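Local coordinates for protein probable translation initiation factor eIF-2B subunit epsilon (Schizosaccharomyces pombe, PDB 5B04) that acts as a component of the eIF2B complex, which catalyses the exchange of GDP for GTP on the gamma subunit of the translation initiation factor eIF2, at residues Glu112-Gln117 against Val230-Thr235; Ser121-Val126 against Asp224-Asp229; Gln19-Ser24 against Gln117-Asp122. All coordinates share one frame; numbering follows the deposited sequence.

Interaction 1 of 3, residues Glu112-Gln117 against Val230-Thr235; sequences ELDSKQ and VPALFT
Asp-114, on the last turn of helix 108-115, reaches across to Pro-231, Ala-232 and Thr-235 of helix 229-236. Its CB sits against the neighbouring helix, 3.9 Å from Pro-231 CB, with the Pro-231 carbonyl oxygen and the Thr-235 methyl CG2 also close to it. From there CG runs anti to the backbone N (chi1 -169°), which carries the carboxylate over the Pro-231 carbonyl and towards Ala-232. At the tip the two oxygens part company. OD2 faces the other helix: it lies 3.4 Å from Ala-232 CA and 2.9 Å from Thr-235 OG1, the two side chains crossing at about a right angle. Thr-235 OG1 is also 2.6 Å from Ala-232 O one turn back in its own helix, so the hydroxyl sits between the carboxylate and a backbone carbonyl. OD1 looks back to its own chain, where Gln-117 NE2 makes a weak hydrogen bond to it. That glutamine is the C-prime residue of a Schellman motif: with positive phi it ends the helix, Leu-118 N bonding to Leu-113 O and Gln-117 N, weakly, to Asp-114 O. Its side-chain amide curls back over the helix end, and NE2 has a second weak bond, 3.5 Å to Asp-114 O. Deeper in, Leu-113 CB comes 4.5 Å from Pro-231 CB, an apolar contact between two buried side chains; Leu-113 also packs on Phe-69 of strand 65-70, and Pro-231 on Ile-119.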
loop_
_atom_site.group_PDB
_atom_site.type_symbol
_atom_site.label_atom_id
_atom_site.label_comp_id
_atom_site.label_asym_id
_atom_site.label_seq_id
_atom_site.Cartn_x
_atom_site.Cartn_y
_atom_site.Cartn_z
ATOM N N GLU I 112 42.021 -17.269 -59.434
ATOM C CA GLU I 112 43.094 -16.312 -59.205
ATOM C C GLU I 112 43.608 -16.437 -57.775
ATOM O O GLU I 112 44.784 -16.197 -57.504
ATOM C CB GLU I 112 42.615 -14.886 -59.481
ATOM C CG GLU I 112 43.529 -14.090 -60.400
ATOM C CD GLU I 112 42.895 -12.798 -60.878
ATOM O OE1 GLU I 112 41.648 -12.713 -60.884
ATOM O OE2 GLU I 112 43.641 -11.867 -61.248
ATOM N N LEU I 113 42.718 -16.818 -56.864
ATOM C CA LEU I 113 43.097 -17.063 -55.477
ATOM C C LEU I 113 43.923 -18.336 -55.358
ATOM O O LEU I 113 44.775 -18.455 -54.477
ATOM C CB LEU I 113 41.857 -17.163 -54.587
ATOM C CG LEU I 113 41.119 -15.863 -54.274
ATOM C CD1 LEU I 113 39.949 -16.140 -53.351
ATOM C CD2 LEU I 113 42.065 -14.841 -53.662
ATOM N N ASP I 114 43.665 -19.290 -56.248
ATOM C CA ASP I 114 44.400 -20.548 -56.249
ATOM C C ASP I 114 45.764 -20.369 -56.903
ATOM O O ASP I 114 46.767 -20.896 -56.420
ATOM C CB ASP I 114 43.605 -21.639 -56.969
ATOM C CG ASP I 114 44.201 -23.020 -56.769
ATOM O OD1 ASP I 114 44.961 -23.205 -55.795
ATOM O OD2 ASP I 114 43.909 -23.921 -57.582
ATOM N N SER I 115 45.795 -19.622 -58.002
ATOM C CA SER I 115 47.037 -19.353 -58.716
ATOM C C SER I 115 47.996 -18.531 -57.863
ATOM O O SER I 115 49.214 -18.666 -57.977
ATOM C CB SER I 115 46.752 -18.629 -60.034
ATOM O OG SER I 115 45.922 -19.409 -60.877
ATOM N N LYS I 116 47.439 -17.680 -57.008
ATOM C CA LYS I 116 48.249 -16.857 -56.119
ATOM C C LYS I 116 48.421 -17.524 -54.758
ATOM O O LYS I 116 49.194 -17.048 -53.924
ATOM C CB LYS I 116 47.626 -15.469 -55.957
ATOM C CG LYS I 116 47.599 -14.657 -57.243
ATOM C CD LYS I 116 46.948 -13.299 -57.035
ATOM C CE LYS I 116 46.859 -12.529 -58.344
ATOM N NZ LYS I 116 48.186 -12.419 -59.013
ATOM N N GLN I 117 47.701 -18.626 -54.550
ATOM C CA GLN I 117 47.760 -19.392 -53.304
ATOM C C GLN I 117 47.563 -18.502 -52.079
ATOM O O GLN I 117 48.443 -18.401 -51.224
ATOM C CB GLN I 117 49.091 -20.143 -53.200
ATOM C CG GLN I 117 49.202 -21.350 -54.121
ATOM C CD GLN I 117 48.744 -22.636 -53.457
ATOM O OE1 GLN I 117 49.335 -23.087 -52.476
ATOM N NE2 GLN I 117 47.684 -23.233 -53.991
ATOM N N VAL I 230 37.847 -25.211 -52.266
ATOM C CA VAL I 230 37.082 -24.428 -53.240
ATOM C C VAL I 230 37.918 -23.734 -54.333
ATOM O O VAL I 230 37.604 -23.881 -55.514
ATOM C CB VAL I 230 36.213 -23.366 -52.528
ATOM C CG1 VAL I 230 35.474 -22.509 -53.545
ATOM C CG2 VAL I 230 35.238 -24.040 -51.583
ATOM N N PRO I 231 38.975 -22.983 -53.959
ATOM C CA PRO I 231 39.744 -22.370 -55.050
ATOM C C PRO I 231 40.417 -23.415 -55.938
ATOM O O PRO I 231 40.543 -23.212 -57.146
ATOM C CB PRO I 231 40.788 -21.523 -54.317
ATOM C CG PRO I 231 40.218 -21.304 -52.959
ATOM C CD PRO I 231 39.493 -22.570 -52.642
ATOM N N ALA I 232 40.837 -24.522 -55.335
ATOM C CA ALA I 232 41.416 -25.627 -56.085
ATOM C C ALA I 232 40.340 -26.332 -56.901
ATOM O O ALA I 232 40.584 -26.774 -58.024
ATOM C CB ALA I 232 42.101 -26.607 -55.145
ATOM N N LEU I 233 39.144 -26.428 -56.329
ATOM C CA LEU I 233 38.018 -27.078 -56.991
ATOM C C LEU I 233 37.522 -26.267 -58.184
ATOM O O LEU I 233 36.933 -26.816 -59.114
ATOM C CB LEU I 233 36.874 -27.304 -55.999
ATOM C CG LEU I 233 36.740 -28.698 -55.379
ATOM C CD1 LEU I 233 38.094 -29.260 -54.977
ATOM C CD2 LEU I 233 35.809 -28.651 -54.179
ATOM N N PHE I 234 37.763 -24.960 -58.153
ATOM C CA PHE I 234 37.323 -24.085 -59.234
ATOM C C PHE I 234 38.344 -24.022 -60.365
ATOM O O PHE I 234 38.018 -23.618 -61.481
ATOM C CB PHE I 234 37.029 -22.682 -58.702
ATOM C CG PHE I 234 35.585 -22.459 -58.360
ATOM C CD1 PHE I 234 35.073 -22.876 -57.142
ATOM C CD2 PHE I 234 34.735 -21.842 -59.262
ATOM C CE1 PHE I 234 33.742 -22.675 -56.829
ATOM C CE2 PHE I 234 33.403 -21.637 -58.955
ATOM C CZ PHE I 234 32.906 -22.056 -57.737
ATOM N N THR I 235 39.580 -24.416 -60.075
ATOM C CA THR I 235 40.581 -24.569 -61.124
ATOM C C THR I 235 40.399 -25.928 -61.786
ATOM O O THR I 235 40.628 -26.083 -62.985
ATOM C CB THR I 235 42.017 -24.439 -60.584
ATOM O OG1 THR I 235 42.182 -25.288 -59.442
ATOM C CG2 THR I 235 42.307 -23.000 -60.190
#

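Interaction 2 of 3, residues Ser121-Val126 against Asp224-Asp229; sequences SDFILV and DICSND
Phe-123 and Cys-226 face each other as an antiparallel hydrogen-bonded pair. Phe-123 N donates to Cys-226 O at 3.0 Å, while Cys-226 N returns a straighter bond of 2.9 Å to Phe-123 O (N-H...O 164°). Two residues on, Leu-125 N bonds to Asp-224 O at 2.9 Å, and the reciprocal bond from Asp-224 N to Leu-125 O is weak. Phe-123 takes the first torsion that puts CG between its backbone N and carbonyl carbon (chi1 65°), and this folds the ring across towards its partner. Cys-226 CB then lies over one ring face as a CH-pi contact, 3.7 Å from the centroid, with SG more oblique to the ring. Ser-227 O approaches the rim of the ring, 3.2 Å from Phe-123 CE1. On the opposite side of the sheet Ile-124 and Ile-225 lie alongside each other with their chains aimed alike, Ile-124 CG1 3.7 Å from Ile-225 CD1. A second shell fixes the polar ends: the Asp-224 carboxylate forms a salt bridge with Arg-244, and Ser-227 OG is hydrogen-bonded to Ile-154 O. In the nucleotidyltransferase-like sheet, strand 123-127 is flanked by 19-23, which is parallel to it, and by 212-226, which is antiparallel, so the pairing changes from parallel to antiparallel at this strand. Helix 137-147 packs on Ile-225 through Leu-140 and His-143, while Met-155 of strand 153-161 touches Cys-226.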
loop_
_atom_site.group_PDB
_atom_site.type_symbol
_atom_site.label_atom_id
_atom_site.label_comp_id
_atom_site.label_asym_id
_atom_site.label_seq_id
_atom_site.Cartn_x
_atom_site.Cartn_y
_atom_site.Cartn_z
ATOM N N SER I 121 42.874 -21.966 -44.454
ATOM C CA SER I 121 41.614 -22.250 -43.789
ATOM C C SER I 121 40.286 -22.283 -44.484
ATOM O O SER I 121 40.182 -22.795 -45.569
ATOM C CB SER I 121 41.626 -21.299 -42.613
ATOM O OG SER I 121 41.376 -19.989 -43.082
ATOM N N ASP I 122 39.273 -21.706 -43.857
ATOM C CA ASP I 122 37.977 -21.576 -44.479
ATOM C C ASP I 122 37.814 -20.092 -44.629
ATOM O O ASP I 122 38.271 -19.336 -43.804
ATOM C CB ASP I 122 36.811 -22.005 -43.625
ATOM C CG ASP I 122 37.054 -23.289 -42.950
ATOM O OD1 ASP I 122 37.952 -23.336 -42.105
ATOM O OD2 ASP I 122 36.356 -24.252 -43.260
ATOM N N PHE I 123 37.166 -19.686 -45.702
ATOM C CA PHE I 123 36.954 -18.279 -45.977
ATOM C C PHE I 123 35.508 -17.942 -46.302
ATOM O O PHE I 123 34.748 -18.790 -46.771
ATOM C CB PHE I 123 37.869 -17.915 -47.149
ATOM C CG PHE I 123 37.514 -18.602 -48.439
ATOM C CD1 PHE I 123 37.932 -19.899 -48.691
ATOM C CD2 PHE I 123 36.776 -17.942 -49.406
ATOM C CE1 PHE I 123 37.611 -20.527 -49.881
ATOM C CE2 PHE I 123 36.451 -18.564 -50.596
ATOM C CZ PHE I 123 36.870 -19.858 -50.835
ATOM N N ILE I 124 35.136 -16.696 -46.036
ATOM C CA ILE I 124 33.796 -16.213 -46.319
ATOM C C ILE I 124 33.758 -15.540 -47.685
ATOM O O ILE I 124 34.435 -14.538 -47.913
ATOM C CB ILE I 124 33.319 -15.226 -45.242
ATOM C CG1 ILE I 124 33.282 -15.916 -43.877
ATOM C CG2 ILE I 124 31.954 -14.665 -45.601
ATOM C CD1 ILE I 124 33.246 -14.961 -42.707
ATOM N N LEU I 125 32.966 -16.100 -48.594
ATOM C CA LEU I 125 32.878 -15.580 -49.953
ATOM C C LEU I 125 31.612 -14.754 -50.153
ATOM O O LEU I 125 30.499 -15.240 -49.946
ATOM C CB LEU I 125 32.926 -16.724 -50.965
ATOM C CG LEU I 125 32.789 -16.329 -52.434
ATOM C CD1 LEU I 125 33.869 -15.334 -52.823
ATOM C CD2 LEU I 125 32.853 -17.561 -53.317
ATOM N N VAL I 126 31.794 -13.503 -50.563
ATOM C CA VAL I 126 30.682 -12.576 -50.740
ATOM C C VAL I 126 30.797 -11.804 -52.053
ATOM O O VAL I 126 31.834 -11.211 -52.346
ATOM C CB VAL I 126 30.602 -11.574 -49.569
ATOM C CG1 VAL I 126 29.784 -10.353 -49.958
ATOM C CG2 VAL I 126 30.028 -12.247 -48.331
ATOM N N ASP I 224 28.489 -17.177 -48.123
ATOM C CA ASP I 224 28.902 -18.572 -48.101
ATOM C C ASP I 224 30.209 -18.822 -47.357
ATOM O O ASP I 224 31.205 -18.132 -47.568
ATOM C CB ASP I 224 29.017 -19.093 -49.535
ATOM C CG ASP I 224 27.684 -19.100 -50.258
ATOM O OD1 ASP I 224 26.668 -19.465 -49.627
ATOM O OD2 ASP I 224 27.647 -18.738 -51.452
ATOM N N ILE I 225 30.183 -19.821 -46.479
ATOM C CA ILE I 225 31.381 -20.297 -45.802
ATOM C C ILE I 225 32.008 -21.411 -46.629
ATOM O O ILE I 225 31.379 -22.442 -46.858
ATOM C CB ILE I 225 31.071 -20.825 -44.389
ATOM C CG1 ILE I 225 30.127 -19.874 -43.652
ATOM C CG2 ILE I 225 32.359 -21.051 -43.608
ATOM C CD1 ILE I 225 30.730 -18.524 -43.347
ATOM N N CYS I 226 33.242 -21.210 -47.079
ATOM C CA CYS I 226 33.879 -22.168 -47.977
ATOM C C CYS I 226 35.119 -22.813 -47.367
ATOM O O CYS I 226 35.763 -22.236 -46.497
ATOM C CB CYS I 226 34.245 -21.489 -49.295
ATOM S SG CYS I 226 32.828 -21.007 -50.302
ATOM N N SER I 227 35.448 -24.011 -47.841
ATOM C CA SER I 227 36.600 -24.756 -47.340
ATOM C C SER I 227 37.857 -24.473 -48.158
ATOM O O SER I 227 37.836 -23.665 -49.087
ATOM C CB SER I 227 36.304 -26.257 -47.345
ATOM O OG SER I 227 35.912 -26.693 -48.637
ATOM N N ASN I 228 38.949 -25.145 -47.804
ATOM C CA ASN I 228 40.214 -25.008 -48.520
ATOM C C ASN I 228 40.119 -25.456 -49.974
ATOM O O ASN I 228 40.786 -24.904 -50.847
ATOM C CB ASN I 228 41.311 -25.811 -47.816
ATOM C CG ASN I 228 42.019 -25.017 -46.739
ATOM O OD1 ASN I 228 42.324 -23.839 -46.919
ATOM N ND2 ASN I 228 42.289 -25.662 -45.610
ATOM N N ASP I 229 39.282 -26.457 -50.221
ATOM C CA ASP I 229 39.198 -27.099 -51.528
ATOM C C ASP I 229 38.673 -26.187 -52.636
ATOM O O ASP I 229 39.022 -26.365 -53.803
ATOM C CB ASP I 229 38.310 -28.343 -51.441
ATOM C CG ASP I 229 38.827 -29.363 -50.448
ATOM O OD1 ASP I 229 40.047 -29.367 -50.178
ATOM O OD2 ASP I 229 38.015 -30.163 -49.938
#

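Interaction 3 of 3, residues Gln19-Ser24 against Gln117-Asp122; sequences QAIVLS and QLITSD
The backbone N-H of Thr-120 is modelled as donating to the side-chain oxygen of Gln-19, with Thr-120 N 2.5 Å from Gln-19 OE1, too short to trust in detail, and an N-H...O angle of 148°. At 2.99 Å resolution the exact length carries little weight, and the placing of Thr-120 O at 2.4 Å from Gln-19 OE1, acceptor against acceptor, is doubtful. Gln-19 gets there because CG is set between its backbone N and carbonyl carbon (chi1 49°) and the chain runs extended beyond it, sending the amide out towards the loop. Ile-119 flanks the same oxygen, its CD1 3.9 Å from Gln-19 OE1. With an alanine here the Thr-120 N-H would probably lose its side-chain acceptor, and the 117-122 loop one of its ties to the strand. Farther along the strand, Ile-21 CD1 meets Ile-119 CD1 at 4.3 Å, an apolar touch between methyl ends. The loop thus passes from helix 108-115, whose Leu-113 packs on both isoleucines, to strand 123-127, the parallel neighbour of strand 19-23, with strand 65-70 on the other flank of 19-23.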
loop_
_atom_site.group_PDB
_atom_site.type_symbol
_atom_site.label_atom_id
_atom_site.label_comp_id
_atom_site.label_asym_id
_atom_site.label_seq_id
_atom_site.Cartn_x
_atom_site.Cartn_y
_atom_site.Cartn_z
ATOM N N GLN I 19 39.433 -15.759 -43.083
ATOM C CA GLN I 19 39.641 -14.714 -44.068
ATOM C C GLN I 19 38.449 -14.583 -44.990
ATOM O O GLN I 19 37.679 -15.516 -45.131
ATOM C CB GLN I 19 40.876 -15.011 -44.884
ATOM C CG GLN I 19 40.929 -16.421 -45.421
ATOM C CD GLN I 19 42.323 -16.883 -45.771
ATOM O OE1 GLN I 19 42.497 -17.940 -46.349
ATOM N NE2 GLN I 19 43.318 -16.100 -45.414
ATOM N N ALA I 20 38.285 -13.424 -45.618
ATOM C CA ALA I 20 37.064 -13.186 -46.367
ATOM C C ALA I 20 37.383 -12.648 -47.749
ATOM O O ALA I 20 38.326 -11.876 -47.925
ATOM C CB ALA I 20 36.157 -12.228 -45.617
ATOM N N ILE I 21 36.592 -13.070 -48.727
ATOM C CA ILE I 21 36.779 -12.636 -50.101
ATOM C C ILE I 21 35.592 -11.807 -50.566
ATOM O O ILE I 21 34.504 -12.335 -50.794
ATOM C CB ILE I 21 36.971 -13.832 -51.045
ATOM C CG1 ILE I 21 38.173 -14.666 -50.598
ATOM C CG2 ILE I 21 37.147 -13.356 -52.478
ATOM C CD1 ILE I 21 39.459 -13.874 -50.496
ATOM N N VAL I 22 35.807 -10.504 -50.700
ATOM C CA VAL I 22 34.754 -9.599 -51.137
ATOM C C VAL I 22 34.878 -9.291 -52.622
ATOM O O VAL I 22 35.845 -8.668 -53.059
ATOM C CB VAL I 22 34.780 -8.275 -50.352
ATOM C CG1 VAL I 22 33.630 -7.382 -50.789
ATOM C CG2 VAL I 22 34.715 -8.545 -48.859
ATOM N N LEU I 23 33.898 -9.737 -53.398
ATOM C CA LEU I 23 33.862 -9.413 -54.816
ATOM C C LEU I 23 33.119 -8.111 -55.056
ATOM O O LEU I 23 31.950 -8.114 -55.443
ATOM C CB LEU I 23 33.211 -10.536 -55.622
ATOM C CG LEU I 23 34.165 -11.560 -56.236
ATOM C CD1 LEU I 23 34.659 -12.544 -55.188
ATOM C CD2 LEU I 23 33.489 -12.277 -57.390
ATOM N N SER I 24 33.800 -6.996 -54.820
ATOM C CA SER I 24 33.261 -5.693 -55.173
ATOM C C SER I 24 33.150 -5.601 -56.688
ATOM O O SER I 24 33.617 -6.491 -57.401
ATOM C CB SER I 24 34.144 -4.570 -54.627
ATOM O OG SER I 24 33.607 -3.298 -54.945
ATOM N N GLN I 117 47.701 -18.626 -54.550
ATOM C CA GLN I 117 47.760 -19.392 -53.304
ATOM C C GLN I 117 47.563 -18.502 -52.079
ATOM O O GLN I 117 48.443 -18.401 -51.224
ATOM C CB GLN I 117 49.091 -20.143 -53.200
ATOM C CG GLN I 117 49.202 -21.350 -54.121
ATOM C CD GLN I 117 48.744 -22.636 -53.457
ATOM O OE1 GLN I 117 49.335 -23.087 -52.476
ATOM N NE2 GLN I 117 47.684 -23.233 -53.991
ATOM N N LEU I 118 46.402 -17.859 -52.003
ATOM C CA LEU I 118 46.125 -16.894 -50.945
ATOM C C LEU I 118 45.188 -17.441 -49.876
ATOM O O LEU I 118 44.951 -16.789 -48.859
ATOM C CB LEU I 118 45.526 -15.618 -51.539
ATOM C CG LEU I 118 46.502 -14.602 -52.127
ATOM C CD1 LEU I 118 45.750 -13.496 -52.849
ATOM C CD2 LEU I 118 47.382 -14.025 -51.031
ATOM N N ILE I 119 44.656 -18.636 -50.103
ATOM C CA ILE I 119 43.647 -19.178 -49.204
ATOM C C ILE I 119 44.223 -20.121 -48.156
ATOM O O ILE I 119 44.789 -21.167 -48.474
ATOM C CB ILE I 119 42.542 -19.914 -49.983
ATOM C CG1 ILE I 119 41.719 -18.911 -50.789
ATOM C CG2 ILE I 119 41.633 -20.678 -49.031
ATOM C CD1 ILE I 119 41.141 -17.789 -49.952
ATOM N N THR I 120 44.054 -19.749 -46.906
ATOM C CA THR I 120 44.365 -20.615 -45.804
ATOM C C THR I 120 43.000 -20.911 -45.237
ATOM O O THR I 120 42.052 -20.205 -45.530
ATOM C CB THR I 120 45.376 -19.954 -44.891
ATOM O OG1 THR I 120 46.363 -19.308 -45.690
ATOM C CG2 THR I 120 46.022 -20.982 -44.016
ATOM N N SER I 121 42.874 -21.966 -44.454
ATOM C CA SER I 121 41.614 -22.250 -43.789
ATOM C C SER I 121 40.286 -22.283 -44.484
ATOM O O SER I 121 40.182 -22.795 -45.569
ATOM C CB SER I 121 41.626 -21.299 -42.613
ATOM O OG SER I 121 41.376 -19.989 -43.082
ATOM N N ASP I 122 39.273 -21.706 -43.857
ATOM C CA ASP I 122 37.977 -21.576 -44.479
ATOM C C ASP I 122 37.814 -20.092 -44.629
ATOM O O ASP I 122 38.271 -19.336 -43.804
ATOM C CB ASP I 122 36.811 -22.005 -43.625
ATOM C CG ASP I 122 37.054 -23.289 -42.950
ATOM O OD1 ASP I 122 37.952 -23.336 -42.105
ATOM O OD2 ASP I 122 36.356 -24.252 -43.260
#

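How the interactions relate
Strand 19-23 comes first in the chain, and interaction 3 closes a long loop when residues 117-122 return to it. Interaction 1 opens at 112-117, before that return is complete, and closes at 230-235, so the two cross and share Gln-117. Interaction 2, from 121-126 to 224-229, falls wholly within the span of interaction 1 and starts on Ser-121 and Asp-122, where interaction 3 ends. Strand 123-127 bonds to 19-23 on one edge and to 212-226 on the other. Helix 108-115, which precedes strand 123-127, and helix 229-236, which follows strand 212-226, meet beside the sheet: Leu-113 reaches Ile-21, and Val-230 and Pro-231 pack on Phe-123.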